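Local coordinates for epidermin leader peptide processing serine protease EpiP (Staphylococcus aureus subsp. aureus, PDB 3QFH), which probably acts as a subtilisin-like serine endopeptidase that cleaves the leader peptide from an epidermin-type lantibiotic precursor, at residues Y46-L51 and W215-V221; Y23-Y27 and V255-A259; T319-L325 and R427-E432; G279-V285 and E327-G332. All coordinates share one frame; numbering follows the deposited sequence.

Interaction 1 (Y46-L51 and W215-V221); sequences YNIPEL and WVSKAIV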
loop_
_atom_site.group_PDB
_atom_site.type_symbol
_atom_site.label_atom_id
_atom_site.label_comp_id
_atom_site.label_asym_id
_atom_site.label_seq_id
_atom_site.Cartn_x
_atom_site.Cartn_y
_atom_site.Cartn_z
ATOM N N TYR A 46 2.939 14.178 -16.669
ATOM C CA TYR A 46 2.347 13.880 -15.358
ATOM C C TYR A 46 2.731 15.034 -14.447
ATOM O O TYR A 46 3.798 15.621 -14.606
ATOM C CB TYR A 46 2.858 12.562 -14.792
ATOM C CG TYR A 46 1.845 11.861 -13.908
ATOM C CD1 TYR A 46 0.741 11.222 -14.478
ATOM C CD2 TYR A 46 1.995 11.803 -12.523
ATOM C CE1 TYR A 46 -0.193 10.567 -13.702
ATOM C CE2 TYR A 46 1.045 11.129 -11.724
ATOM C CZ TYR A 46 -0.039 10.514 -12.323
ATOM O OH TYR A 46 -0.989 9.842 -11.574
ATOM N N ASN A 47 1.873 15.370 -13.503
ATOM C CA ASN A 47 2.152 16.500 -12.636
ATOM C C ASN A 47 1.386 16.375 -11.344
ATOM O O ASN A 47 0.249 15.943 -11.358
ATOM C CB ASN A 47 1.792 17.809 -13.348
ATOM C CG ASN A 47 2.250 19.055 -12.579
ATOM O OD1 ASN A 47 3.207 19.022 -11.802
ATOM N ND2 ASN A 47 1.572 20.162 -12.817
ATOM N N ILE A 48 2.053 16.710 -10.234
ATOM C CA ILE A 48 1.472 16.692 -8.902
ATOM C C ILE A 48 1.782 18.068 -8.268
ATOM O O ILE A 48 2.797 18.222 -7.585
ATOM C CB ILE A 48 2.090 15.589 -8.011
ATOM C CG1 ILE A 48 2.209 14.255 -8.764
ATOM C CG2 ILE A 48 1.257 15.429 -6.741
ATOM C CD1 ILE A 48 2.797 13.113 -7.933
ATOM N N PRO A 49 0.933 19.073 -8.525
ATOM C CA PRO A 49 1.183 20.441 -8.027
ATOM C C PRO A 49 1.482 20.523 -6.524
ATOM O O PRO A 49 2.407 21.219 -6.131
ATOM C CB PRO A 49 -0.112 21.190 -8.378
ATOM C CG PRO A 49 -0.636 20.473 -9.564
ATOM C CD PRO A 49 -0.280 19.009 -9.357
ATOM N N GLU A 50 0.741 19.773 -5.716
ATOM C CA GLU A 50 0.914 19.775 -4.253
ATOM C C GLU A 50 2.304 19.334 -3.795
ATOM O O GLU A 50 2.712 19.660 -2.698
ATOM C CB GLU A 50 -0.115 18.851 -3.570
ATOM C CG GLU A 50 -1.584 19.220 -3.749
ATOM C CD GLU A 50 -2.226 18.681 -5.026
ATOM O OE1 GLU A 50 -1.506 18.193 -5.936
ATOM O OE2 GLU A 50 -3.482 18.743 -5.095
ATOM N N LEU A 51 3.005 18.556 -4.605
ATOM C CA LEU A 51 4.338 18.073 -4.226
ATOM C C LEU A 51 5.451 18.720 -5.043
ATOM O O LEU A 51 6.627 18.409 -4.856
ATOM C CB LEU A 51 4.412 16.577 -4.449
ATOM C CG LEU A 51 3.308 15.742 -3.801
ATOM C CD1 LEU A 51 3.604 14.268 -3.995
ATOM C CD2 LEU A 51 3.151 16.073 -2.335
ATOM N N TRP A 215 2.811 8.040 -9.848
ATOM C CA TRP A 215 1.351 7.831 -9.871
ATOM C C TRP A 215 0.893 7.484 -8.470
ATOM O O TRP A 215 -0.153 7.963 -7.997
ATOM C CB TRP A 215 0.903 6.713 -10.835
ATOM C CG TRP A 215 1.427 6.771 -12.254
ATOM C CD1 TRP A 215 1.975 7.839 -12.890
ATOM C CD2 TRP A 215 1.309 5.736 -13.242
ATOM N NE1 TRP A 215 2.288 7.513 -14.188
ATOM C CE2 TRP A 215 1.874 6.232 -14.437
ATOM C CE3 TRP A 215 0.804 4.440 -13.222
ATOM C CZ2 TRP A 215 1.963 5.468 -15.604
ATOM C CZ3 TRP A 215 0.890 3.670 -14.381
ATOM C CH2 TRP A 215 1.459 4.195 -15.563
ATOM N N VAL A 216 1.696 6.668 -7.793
ATOM C CA VAL A 216 1.415 6.280 -6.417
ATOM C C VAL A 216 1.367 7.512 -5.513
ATOM O O VAL A 216 0.463 7.636 -4.685
ATOM C CB VAL A 216 2.457 5.306 -5.866
ATOM C CG1 VAL A 216 2.173 5.002 -4.374
ATOM C CG2 VAL A 216 2.476 3.984 -6.700
ATOM N N SER A 217 2.334 8.420 -5.698
ATOM C CA SER A 217 2.410 9.638 -4.922
ATOM C C SER A 217 1.185 10.494 -5.154
ATOM O O SER A 217 0.609 11.007 -4.211
ATOM C CB SER A 217 3.683 10.410 -5.243
ATOM O OG SER A 217 4.818 9.629 -4.904
ATOM N N LYS A 218 0.757 10.621 -6.405
ATOM C CA LYS A 218 -0.427 11.419 -6.693
ATOM C C LYS A 218 -1.675 10.754 -6.092
ATOM O O LYS A 218 -2.581 11.435 -5.635
ATOM C CB LYS A 218 -0.577 11.646 -8.182
ATOM C CG LYS A 218 -1.613 12.691 -8.532
ATOM C CD LYS A 218 -1.669 12.924 -10.029
ATOM C CE LYS A 218 -2.628 14.042 -10.383
ATOM N NZ LYS A 218 -2.620 14.275 -11.843
ATOM N N ALA A 219 -1.709 9.424 -6.090
ATOM C CA ALA A 219 -2.827 8.686 -5.503
ATOM C C ALA A 219 -2.910 8.926 -3.991
ATOM O O ALA A 219 -4.010 9.048 -3.432
ATOM C CB ALA A 219 -2.734 7.160 -5.838
ATOM N N ILE A 220 -1.755 9.019 -3.329
ATOM C CA ILE A 220 -1.731 9.284 -1.896
ATOM C C ILE A 220 -2.288 10.680 -1.625
ATOM O O ILE A 220 -3.098 10.871 -0.726
ATOM C CB ILE A 220 -0.322 9.163 -1.325
ATOM C CG1 ILE A 220 0.140 7.707 -1.432
ATOM C CG2 ILE A 220 -0.285 9.633 0.147
ATOM C CD1 ILE A 220 1.529 7.499 -0.991
ATOM N N VAL A 221 -1.853 11.652 -2.408
ATOM C CA VAL A 221 -2.367 13.018 -2.288
ATOM C C VAL A 221 -3.879 13.072 -2.575
ATOM O O VAL A 221 -4.644 13.759 -1.873
ATOM C CB VAL A 221 -1.600 13.980 -3.238
ATOM C CG1 VAL A 221 -2.287 15.323 -3.323
ATOM C CG2 VAL A 221 -0.134 14.155 -2.762
HETATM O O HOH W 1 -0.629 14.231 -13.963
#
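Tyr46 lays one face of its ring over CD1 of Trp215, CZ coming within 3.4 Å of that atom; the Tyr46 ring and the five-membered ring of Trp215 are inclined at 43°. The opposite face receives Lys218, whose NZ sits 4.8 Å from the Tyr46 ring centroid, almost on the ring normal, in a cation-pi interaction. Lys218 gets there as a fully extended chain, CG anti to the backbone N (chi1 -168°). On the way CB meets Ile48 CD1 at 3.7 Å, the two side chains running past each other in opposite directions, and CD then passes the Tyr46 hydroxyl at 3.5 Å from OH. At its end Lys218 NZ makes a weak bond to Asn47 O (3.4 Å) and a better one to a water (2.9 Å) that also accepts from Asn47 N. The Tyr46 hydroxyl is tied elsewhere, to Leu151 O. Further along, Leu51 and Val221 meet tip to tip, CD2 to CG2 at 3.8 Å, while the chain of Glu50, bent at chi2, lays its carboxylate against Val221 CG1 (CD to CG1 3.8 Å), at the solvent-facing margin. Branched aliphatics suit this buried end, a long amphipathic lysine the boundary. Strand 43-48 of the propeptide-like region lies on helix 213-225 of the subtilase part, an arrangement consistent with the docking of a subtilisin prodomain sheet on two helices of its protease.

Interaction 2 (Y23-Y27 and V255-A259); sequences YSVEY and VEYDA
Glu26 leaves the strand toward helix 254-269, and its CB rests 4.1 Å from CG1 of Val255. From there the chain runs out extended, CG anti to the backbone N (chi1 -177°), carrying CD past the aliphatic CB of Asp258. At the tip OE1 stands only 2.8 Å from Asp258 OD2, two acceptor oxygens brought close, the side chains crossing at about a right angle and the carboxylate planes turned 76° apart. Such closeness would probably raise the proton affinity of one of the acids. A water helps to bridge them, donating to Glu26 OE2 (2.7 Å) and to Asp258 OD2 (2.8 Å), and a salt bridge from OE2 to Lys262 supplies opposing charge. The strand is a middle member of the propeptide-like sheet, hydrogen-bonded on its two sides to strands 53-59 and 73-78, and it lays that sheet on a surface helix of the catalytic part, as in complexes of subtilisin with its prodomain. Val255, a compact branched residue, projects from the helix onto the strand backbone: CG2 touches Ser24 O at 3.6 Å and CG1 packs on Ser24 CB at 3.8 Å. Ser24 OG is hydrogen-bonded to Thr79 OG1, and its approach to Glu256 OE2 is too short to be trusted. Glu256, bent at chi2, accepts through OE1 from Asn77 ND2.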
loop_
_atom_site.group_PDB
_atom_site.type_symbol
_atom_site.label_atom_id
_atom_site.label_comp_id
_atom_site.label_asym_id
_atom_site.label_seq_id
_atom_site.Cartn_x
_atom_site.Cartn_y
_atom_site.Cartn_z
ATOM N N TYR A 23 11.681 12.027 -17.925
ATOM C CA TYR A 23 12.406 12.580 -16.782
ATOM C C TYR A 23 11.465 12.964 -15.655
ATOM O O TYR A 23 10.361 13.497 -15.878
ATOM C CB TYR A 23 13.245 13.793 -17.180
ATOM C CG TYR A 23 14.446 13.433 -18.014
ATOM C CD1 TYR A 23 15.653 13.063 -17.409
ATOM C CD2 TYR A 23 14.378 13.433 -19.404
ATOM C CE1 TYR A 23 16.760 12.710 -18.169
ATOM C CE2 TYR A 23 15.486 13.074 -20.177
ATOM C CZ TYR A 23 16.674 12.722 -19.554
ATOM O OH TYR A 23 17.771 12.376 -20.312
ATOM N N SER A 24 11.914 12.659 -14.443
ATOM C CA SER A 24 11.213 13.041 -13.228
ATOM C C SER A 24 11.833 14.352 -12.780
ATOM O O SER A 24 13.060 14.462 -12.674
ATOM C CB SER A 24 11.350 11.965 -12.161
ATOM O OG SER A 24 10.656 10.787 -12.557
ATOM N N VAL A 25 10.989 15.352 -12.529
ATOM C CA VAL A 25 11.473 16.678 -12.181
ATOM C C VAL A 25 10.834 17.236 -10.926
ATOM O O VAL A 25 9.606 17.219 -10.785
ATOM C CB VAL A 25 11.217 17.677 -13.353
ATOM C CG1 VAL A 25 11.729 19.051 -13.009
ATOM C CG2 VAL A 25 11.896 17.179 -14.637
ATOM N N GLU A 26 11.678 17.728 -10.015
ATOM C CA GLU A 26 11.207 18.382 -8.815
ATOM C C GLU A 26 11.431 19.868 -9.006
ATOM O O GLU A 26 12.558 20.320 -9.230
ATOM C CB GLU A 26 11.913 17.845 -7.562
ATOM C CG GLU A 26 11.384 18.461 -6.267
ATOM C CD GLU A 26 11.764 17.668 -5.013
ATOM O OE1 GLU A 26 12.462 16.622 -5.121
ATOM O OE2 GLU A 26 11.339 18.090 -3.913
ATOM N N TYR A 27 10.350 20.629 -8.957
ATOM C CA TYR A 27 10.418 22.066 -9.183
ATOM C C TYR A 27 10.155 22.857 -7.901
ATOM O O TYR A 27 9.837 22.287 -6.863
ATOM C CB TYR A 27 9.503 22.487 -10.339
ATOM C CG TYR A 27 8.045 22.053 -10.271
ATOM C CD1 TYR A 27 7.077 22.875 -9.716
ATOM C CD2 TYR A 27 7.633 20.858 -10.839
ATOM C CE1 TYR A 27 5.743 22.502 -9.690
ATOM C CE2 TYR A 27 6.310 20.467 -10.810
ATOM C CZ TYR A 27 5.363 21.297 -10.238
ATOM O OH TYR A 27 4.037 20.918 -10.214
ATOM N N VAL A 255 14.067 12.115 -7.197
ATOM C CA VAL A 255 12.785 12.808 -7.361
ATOM C C VAL A 255 11.606 11.959 -6.907
ATOM O O VAL A 255 10.699 12.459 -6.232
ATOM C CB VAL A 255 12.587 13.351 -8.783
ATOM C CG1 VAL A 255 11.219 13.991 -8.922
ATOM C CG2 VAL A 255 13.660 14.371 -9.081
ATOM N N GLU A 256 11.640 10.673 -7.248
ATOM C CA GLU A 256 10.601 9.755 -6.852
ATOM C C GLU A 256 10.592 9.576 -5.347
ATOM O O GLU A 256 9.540 9.538 -4.741
ATOM C CB GLU A 256 10.772 8.381 -7.512
ATOM C CG GLU A 256 10.233 8.258 -8.908
ATOM C CD GLU A 256 11.051 8.946 -9.983
ATOM O OE1 GLU A 256 12.237 9.313 -9.745
ATOM O OE2 GLU A 256 10.489 9.080 -11.095
ATOM N N TYR A 257 11.776 9.421 -4.758
ATOM C CA TYR A 257 11.896 9.237 -3.314
ATOM C C TYR A 257 11.227 10.416 -2.596
ATOM O O TYR A 257 10.349 10.236 -1.737
ATOM C CB TYR A 257 13.369 9.115 -2.894
ATOM C CG TYR A 257 13.509 8.812 -1.427
ATOM C CD1 TYR A 257 13.652 7.508 -0.982
ATOM C CD2 TYR A 257 13.440 9.831 -0.475
ATOM C CE1 TYR A 257 13.744 7.221 0.379
ATOM C CE2 TYR A 257 13.544 9.555 0.875
ATOM C CZ TYR A 257 13.691 8.244 1.293
ATOM O OH TYR A 257 13.780 7.964 2.634
ATOM N N ASP A 258 11.637 11.619 -2.977
ATOM C CA ASP A 258 11.092 12.845 -2.411
ATOM C C ASP A 258 9.602 12.948 -2.627
ATOM O O ASP A 258 8.889 13.352 -1.730
ATOM C CB ASP A 258 11.752 14.075 -3.043
ATOM C CG ASP A 258 13.209 14.245 -2.623
ATOM O OD1 ASP A 258 13.634 13.578 -1.654
ATOM O OD2 ASP A 258 13.921 15.057 -3.255
ATOM N N ALA A 259 9.141 12.613 -3.826
ATOM C CA ALA A 259 7.718 12.710 -4.147
ATOM C C ALA A 259 6.911 11.815 -3.214
ATOM O O ALA A 259 5.903 12.249 -2.638
ATOM C CB ALA A 259 7.458 12.321 -5.592
HETATM O O HOH W 2 13.366 17.585 -2.157
#

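Interaction 3 (T319-L325 and R427-E432); sequences TDQKSNL and RYGHGE. With SO4 (sulfate ion), chain M.
Glu432 is a buried carboxylate gripped at both oxygens by hydroxyls, the striking feature here, for Lys107 is only a long, weak ion-pair partner of its OE1. Glu432 OE2 receives Thr319 OG1 on its anti lone pair (2.7 Å), and Ser323 OG donates to Glu432 OE1 at 2.7 Å from the syn side, 29° out of the carboxylate plane. A water adds a third donor, reaching OE2 and also Asp320 O. The extended Glu432 chain, CG anti to the backbone N (chi1 -168°), reaches the two short hydroxyl side chains. The turn carrying Ser323 is shaped by Asp320: OD1 accepts from Lys322 N, an Asx turn, and also from Asn324 N, the two donors on opposite faces of its plane. Beside it Tyr428 OH accepts from Leu325 N at 2.9 Å, while Thr319 CG2 meets the edge of the Tyr428 ring, in its plane. Leu325 places CB over one face of the Arg427 guanidinium and brings CD2 to 3.4 Å from NH2; Arg427 NE, buried here, has no polar partner. Within the type II' turn from Tyr428 to Gly431, His430 ND1 donates to a sulfate, probably from the crystallisation liquor. Strand 338-341 serves both segments, pairing with Thr319 through Ala340 and with Gly431 through Ala339, while helix 103-108 touches Ser323 through Lys107.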
loop_
_atom_site.group_PDB
_atom_site.type_symbol
_atom_site.label_atom_id
_atom_site.label_comp_id
_atom_site.label_asym_id
_atom_site.label_seq_id
_atom_site.Cartn_x
_atom_site.Cartn_y
_atom_site.Cartn_z
ATOM N N THR A 319 2.408 -12.681 9.039
ATOM C CA THR A 319 2.522 -13.892 9.843
ATOM C C THR A 319 1.820 -15.090 9.147
ATOM O O THR A 319 0.913 -14.925 8.321
ATOM C CB THR A 319 1.906 -13.700 11.272
ATOM O OG1 THR A 319 0.545 -13.273 11.164
ATOM C CG2 THR A 319 2.674 -12.659 12.093
ATOM N N ASP A 320 2.232 -16.300 9.496
ATOM C CA ASP A 320 1.612 -17.494 8.945
ATOM C C ASP A 320 0.479 -17.976 9.861
ATOM O O ASP A 320 0.073 -17.248 10.773
ATOM C CB ASP A 320 2.666 -18.583 8.661
ATOM C CG ASP A 320 3.290 -19.159 9.917
ATOM O OD1 ASP A 320 2.800 -18.866 11.028
ATOM O OD2 ASP A 320 4.252 -19.950 9.782
ATOM N N GLN A 321 -0.060 -19.175 9.612
ATOM C CA GLN A 321 -1.181 -19.678 10.398
ATOM C C GLN A 321 -0.824 -20.064 11.837
ATOM O O GLN A 321 -1.719 -20.242 12.655
ATOM C CB GLN A 321 -1.908 -20.845 9.710
ATOM C CG GLN A 321 -1.146 -22.184 9.623
ATOM C CD GLN A 321 -0.058 -22.169 8.603
ATOM O OE1 GLN A 321 0.301 -21.107 8.081
ATOM N NE2 GLN A 321 0.486 -23.348 8.295
ATOM N N LYS A 322 0.461 -20.237 12.134
ATOM C CA LYS A 322 0.898 -20.500 13.516
ATOM C C LYS A 322 1.403 -19.210 14.201
ATOM O O LYS A 322 2.107 -19.257 15.199
ATOM C CB LYS A 322 1.978 -21.582 13.513
ATOM C CG LYS A 322 1.410 -22.945 13.103
ATOM C CD LYS A 322 2.459 -24.023 12.986
ATOM C CE LYS A 322 1.816 -25.417 13.140
ATOM N NZ LYS A 322 0.536 -25.580 12.366
ATOM N N SER A 323 1.014 -18.058 13.650
ATOM C CA SER A 323 1.418 -16.748 14.152
ATOM C C SER A 323 2.933 -16.483 14.097
ATOM O O SER A 323 3.405 -15.542 14.711
ATOM C CB SER A 323 0.849 -16.499 15.555
ATOM O OG SER A 323 -0.538 -16.191 15.466
ATOM N N ASN A 324 3.682 -17.302 13.347
ATOM C CA ASN A 324 5.118 -17.078 13.155
ATOM C C ASN A 324 5.320 -16.185 11.937
ATOM O O ASN A 324 4.488 -16.173 11.038
ATOM C CB ASN A 324 5.856 -18.403 12.963
ATOM C CG ASN A 324 5.804 -19.290 14.200
ATOM O OD1 ASN A 324 5.613 -18.813 15.310
ATOM N ND2 ASN A 324 6.010 -20.579 14.010
ATOM N N LEU A 325 6.417 -15.431 11.886
ATOM C CA LEU A 325 6.633 -14.540 10.756
ATOM C C LEU A 325 6.694 -15.343 9.462
ATOM O O LEU A 325 7.344 -16.378 9.400
ATOM C CB LEU A 325 7.916 -13.740 10.900
ATOM C CG LEU A 325 8.044 -12.534 9.969
ATOM C CD1 LEU A 325 7.066 -11.475 10.406
ATOM C CD2 LEU A 325 9.447 -11.973 9.998
ATOM N N ARG A 427 11.111 -8.440 14.403
ATOM C CA ARG A 427 10.346 -9.241 13.457
ATOM C C ARG A 427 8.841 -8.940 13.433
ATOM O O ARG A 427 8.258 -8.856 12.344
ATOM C CB ARG A 427 10.573 -10.736 13.704
ATOM C CG ARG A 427 12.042 -11.111 13.727
ATOM C CD ARG A 427 12.240 -12.590 13.549
ATOM N NE ARG A 427 12.020 -12.962 12.154
ATOM C CZ ARG A 427 11.975 -14.207 11.689
ATOM N NH1 ARG A 427 12.121 -15.242 12.511
ATOM N NH2 ARG A 427 11.770 -14.413 10.392
ATOM N N TYR A 428 8.235 -8.750 14.616
ATOM C CA TYR A 428 6.785 -8.539 14.742
ATOM C C TYR A 428 6.339 -7.126 15.090
ATOM O O TYR A 428 5.125 -6.840 15.093
ATOM C CB TYR A 428 6.220 -9.470 15.830
ATOM C CG TYR A 428 6.469 -10.925 15.541
ATOM C CD1 TYR A 428 5.570 -11.667 14.771
ATOM C CD2 TYR A 428 7.626 -11.541 15.976
ATOM C CE1 TYR A 428 5.804 -13.000 14.481
ATOM C CE2 TYR A 428 7.874 -12.873 15.684
ATOM C CZ TYR A 428 6.958 -13.593 14.933
ATOM O OH TYR A 428 7.212 -14.903 14.648
ATOM N N GLY A 429 7.292 -6.260 15.408
ATOM C CA GLY A 429 6.962 -4.932 15.835
ATOM C C GLY A 429 6.232 -5.115 17.149
ATOM O O GLY A 429 6.625 -5.952 17.955
ATOM N N HIS A 430 5.149 -4.382 17.340
ATOM C CA HIS A 430 4.358 -4.479 18.586
ATOM C C HIS A 430 3.599 -5.791 18.750
ATOM O O HIS A 430 3.080 -6.077 19.836
ATOM C CB HIS A 430 3.399 -3.298 18.723
ATOM C CG HIS A 430 4.090 -1.989 18.876
ATOM N ND1 HIS A 430 4.593 -1.557 20.086
ATOM C CD2 HIS A 430 4.349 -1.001 17.984
ATOM C CE1 HIS A 430 5.146 -0.366 19.925
ATOM N NE2 HIS A 430 5.002 -0.002 18.662
ATOM N N GLY A 431 3.532 -6.587 17.691
ATOM C CA GLY A 431 2.923 -7.909 17.764
ATOM C C GLY A 431 1.926 -8.150 16.663
ATOM O O GLY A 431 1.734 -7.303 15.795
ATOM N N GLU A 432 1.277 -9.314 16.711
ATOM C CA GLU A 432 0.269 -9.660 15.723
ATOM C C GLU A 432 -1.027 -8.915 16.049
ATOM O O GLU A 432 -1.433 -8.815 17.201
ATOM C CB GLU A 432 0.024 -11.175 15.697
ATOM C CG GLU A 432 -0.792 -11.647 14.494
ATOM C CD GLU A 432 -1.023 -13.150 14.481
ATOM O OE1 GLU A 432 -1.487 -13.691 15.513
ATOM O OE2 GLU A 432 -0.763 -13.784 13.424
HETATM S S SO4 M . 5.336 -2.380 23.498
HETATM O O1 SO4 M . 5.525 -0.928 23.505
HETATM O O2 SO4 M . 6.162 -3.035 24.502
HETATM O O3 SO4 M . 3.927 -2.670 23.719
HETATM O O4 SO4 M . 5.722 -2.897 22.184
HETATM O O HOH W 3 -1.515 -16.102 12.541
#

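Interaction 4 (G279-V285 and E327-G332); sequences GNDGIDV and EFSNFG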
loop_
_atom_site.group_PDB
_atom_site.type_symbol
_atom_site.label_atom_id
_atom_site.label_comp_id
_atom_site.label_asym_id
_atom_site.label_seq_id
_atom_site.Cartn_x
_atom_site.Cartn_y
_atom_site.Cartn_z
ATOM N N GLY A 279 8.162 -5.550 2.485
ATOM C CA GLY A 279 8.480 -6.259 1.253
ATOM C C GLY A 279 8.302 -7.747 1.452
ATOM O O GLY A 279 8.164 -8.228 2.601
ATOM N N ASN A 280 8.323 -8.473 0.335
ATOM C CA ASN A 280 8.131 -9.900 0.321
ATOM C C ASN A 280 9.380 -10.686 -0.082
ATOM O O ASN A 280 9.276 -11.696 -0.734
ATOM C CB ASN A 280 6.978 -10.253 -0.632
ATOM C CG ASN A 280 5.637 -9.752 -0.138
ATOM O OD1 ASN A 280 4.916 -10.476 0.533
ATOM N ND2 ASN A 280 5.328 -8.497 -0.412
ATOM N N ASP A 281 10.552 -10.244 0.336
ATOM C CA ASP A 281 11.791 -10.924 -0.050
ATOM C C ASP A 281 12.504 -11.576 1.105
ATOM O O ASP A 281 13.636 -12.018 0.967
ATOM C CB ASP A 281 12.693 -9.924 -0.746
ATOM C CG ASP A 281 12.064 -9.387 -2.003
ATOM O OD1 ASP A 281 11.717 -10.200 -2.874
ATOM O OD2 ASP A 281 11.904 -8.163 -2.124
ATOM N N GLY A 282 11.845 -11.622 2.258
ATOM C CA GLY A 282 12.416 -12.239 3.445
ATOM C C GLY A 282 13.743 -11.654 3.888
ATOM O O GLY A 282 14.593 -12.367 4.423
ATOM N N ILE A 283 13.943 -10.359 3.699
ATOM C CA ILE A 283 15.224 -9.788 4.093
ATOM C C ILE A 283 15.142 -8.837 5.304
ATOM O O ILE A 283 14.124 -8.164 5.532
ATOM C CB ILE A 283 15.914 -9.070 2.911
ATOM C CG1 ILE A 283 15.223 -7.759 2.570
ATOM C CG2 ILE A 283 15.978 -9.975 1.676
ATOM C CD1 ILE A 283 15.820 -7.097 1.346
ATOM N N ASP A 284 16.211 -8.847 6.094
ATOM C CA ASP A 284 16.377 -7.931 7.214
ATOM C C ASP A 284 16.818 -6.637 6.540
ATOM O O ASP A 284 17.940 -6.544 6.011
ATOM C CB ASP A 284 17.448 -8.447 8.185
ATOM C CG ASP A 284 17.648 -7.530 9.411
ATOM O OD1 ASP A 284 18.138 -8.040 10.435
ATOM O OD2 ASP A 284 17.324 -6.319 9.373
ATOM N N VAL A 285 15.949 -5.638 6.560
ATOM C CA VAL A 285 16.229 -4.393 5.858
ATOM C C VAL A 285 17.423 -3.600 6.395
ATOM O O VAL A 285 17.798 -2.611 5.797
ATOM C CB VAL A 285 15.021 -3.482 5.814
ATOM C CG1 VAL A 285 13.890 -4.163 5.039
ATOM C CG2 VAL A 285 14.611 -3.087 7.234
ATOM N N GLU A 327 7.900 -16.595 5.988
ATOM C CA GLU A 327 9.274 -16.714 5.487
ATOM C C GLU A 327 9.605 -15.642 4.436
ATOM O O GLU A 327 10.750 -15.238 4.284
ATOM C CB GLU A 327 9.553 -18.125 4.931
ATOM C CG GLU A 327 8.839 -18.500 3.631
ATOM C CD GLU A 327 7.357 -18.839 3.779
ATOM O OE1 GLU A 327 6.755 -19.161 2.733
ATOM O OE2 GLU A 327 6.789 -18.786 4.904
ATOM N N PHE A 328 8.592 -15.169 3.728
ATOM C CA PHE A 328 8.804 -14.155 2.708
ATOM C C PHE A 328 8.731 -12.722 3.245
ATOM O O PHE A 328 8.984 -11.781 2.517
ATOM C CB PHE A 328 7.763 -14.314 1.592
ATOM C CG PHE A 328 6.310 -14.334 2.080
ATOM C CD1 PHE A 328 5.586 -15.524 2.080
ATOM C CD2 PHE A 328 5.679 -13.184 2.499
ATOM C CE1 PHE A 328 4.279 -15.570 2.510
ATOM C CE2 PHE A 328 4.349 -13.208 2.929
ATOM C CZ PHE A 328 3.647 -14.407 2.937
ATOM N N SER A 329 8.379 -12.532 4.514
ATOM C CA SER A 329 8.222 -11.166 5.010
ATOM C C SER A 329 9.536 -10.461 5.313
ATOM O O SER A 329 10.397 -10.986 6.005
ATOM C CB SER A 329 7.367 -11.129 6.281
ATOM O OG SER A 329 7.016 -9.769 6.598
ATOM N N ASN A 330 9.701 -9.275 4.776
ATOM C CA ASN A 330 10.823 -8.465 5.194
ATOM C C ASN A 330 10.589 -8.136 6.678
ATOM O O ASN A 330 9.465 -8.273 7.206
ATOM C CB ASN A 330 10.932 -7.173 4.382
ATOM C CG ASN A 330 11.465 -7.396 2.966
ATOM O OD1 ASN A 330 11.721 -8.533 2.519
ATOM N ND2 ASN A 330 11.655 -6.296 2.258
ATOM N N PHE A 331 11.653 -7.739 7.351
ATOM C CA PHE A 331 11.590 -7.370 8.749
ATOM C C PHE A 331 12.843 -6.589 9.132
ATOM O O PHE A 331 13.723 -6.345 8.294
ATOM C CB PHE A 331 11.522 -8.634 9.596
ATOM C CG PHE A 331 12.746 -9.494 9.489
ATOM C CD1 PHE A 331 13.719 -9.466 10.480
ATOM C CD2 PHE A 331 12.941 -10.317 8.381
ATOM C CE1 PHE A 331 14.851 -10.245 10.380
ATOM C CE2 PHE A 331 14.077 -11.107 8.273
ATOM C CZ PHE A 331 15.037 -11.065 9.281
ATOM N N GLY A 332 12.923 -6.233 10.410
ATOM C CA GLY A 332 14.095 -5.585 10.968
ATOM C C GLY A 332 13.797 -4.505 11.982
ATOM O O GLY A 332 12.672 -3.988 12.055
#
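Asn330 is held by both ends of its amide. Its OD1 accepts from Ile283 N at 3.1 Å, with an almost straight N-H (178°), and from Asp281 N at 3.0 Å, the two donors arriving from opposite faces of the amide plane and neither on a lone pair. Its ND2 gives to Asp305 and to the Tyr238 hydroxyl, so the flat group is fixed in rotation; an asparagine, with acceptor and donor on one short stem, suits a place that must serve backbone on one side and oxygens on the other. The backbone of Asn330 joins in, N donating to Gly279 O at 2.9 Å. Farther on a single parallel bridge pairs Asp284 with Phe331: Phe331 N gives to Ile283 O (3.1 Å) and Val285 N to Phe331 O (2.9 Å). The Phe331 ring, swung back by chi1 64°, takes Asp284 CA over one face, with Asp284 CB 3.7 Å from CZ. Gly279, having no side chain, lets Asn330 ND2 lie 3.3 Å from its CA. Asn280 runs alongside Phe328, and its OD1 is bonded to Thr382 N; Asn280, in a Gly-Asn sequence near a probable Ser-His-Asp triad, probably corresponds to the oxyanion-hole asparagine of subtilisins. The segment 279-285 links strand 273-277 to helix 288-292, whereas the other segment, 327-332, belongs to the connection between the neighbouring sheet strands 314-319 and 338-341.

Interactions 1 and 2 lie 10 Å apart between centres and touch, for both fasten the propeptide-like sheet, through strands 43-48 and 20-27, to the two surface helices 213-225 and 254-269; along the chain interaction 1 is nested inside the loop that interaction 2 closes. Interactions 3 and 4 follow, their segments alternating, with centres 12 Å apart, and meet where Phe331 packs on Leu325 and Arg427. Segments 279-285, 319-325 and 327-332 lie in connections after strands of the parallel sheet, while 427-432 leaves helix 425-428. Interactions 1 and 3 lie on opposite sides of the chain's centre, about 33 Å between centres. The first pair joins propeptide-like and catalytic parts; the second lies within the catalytic part.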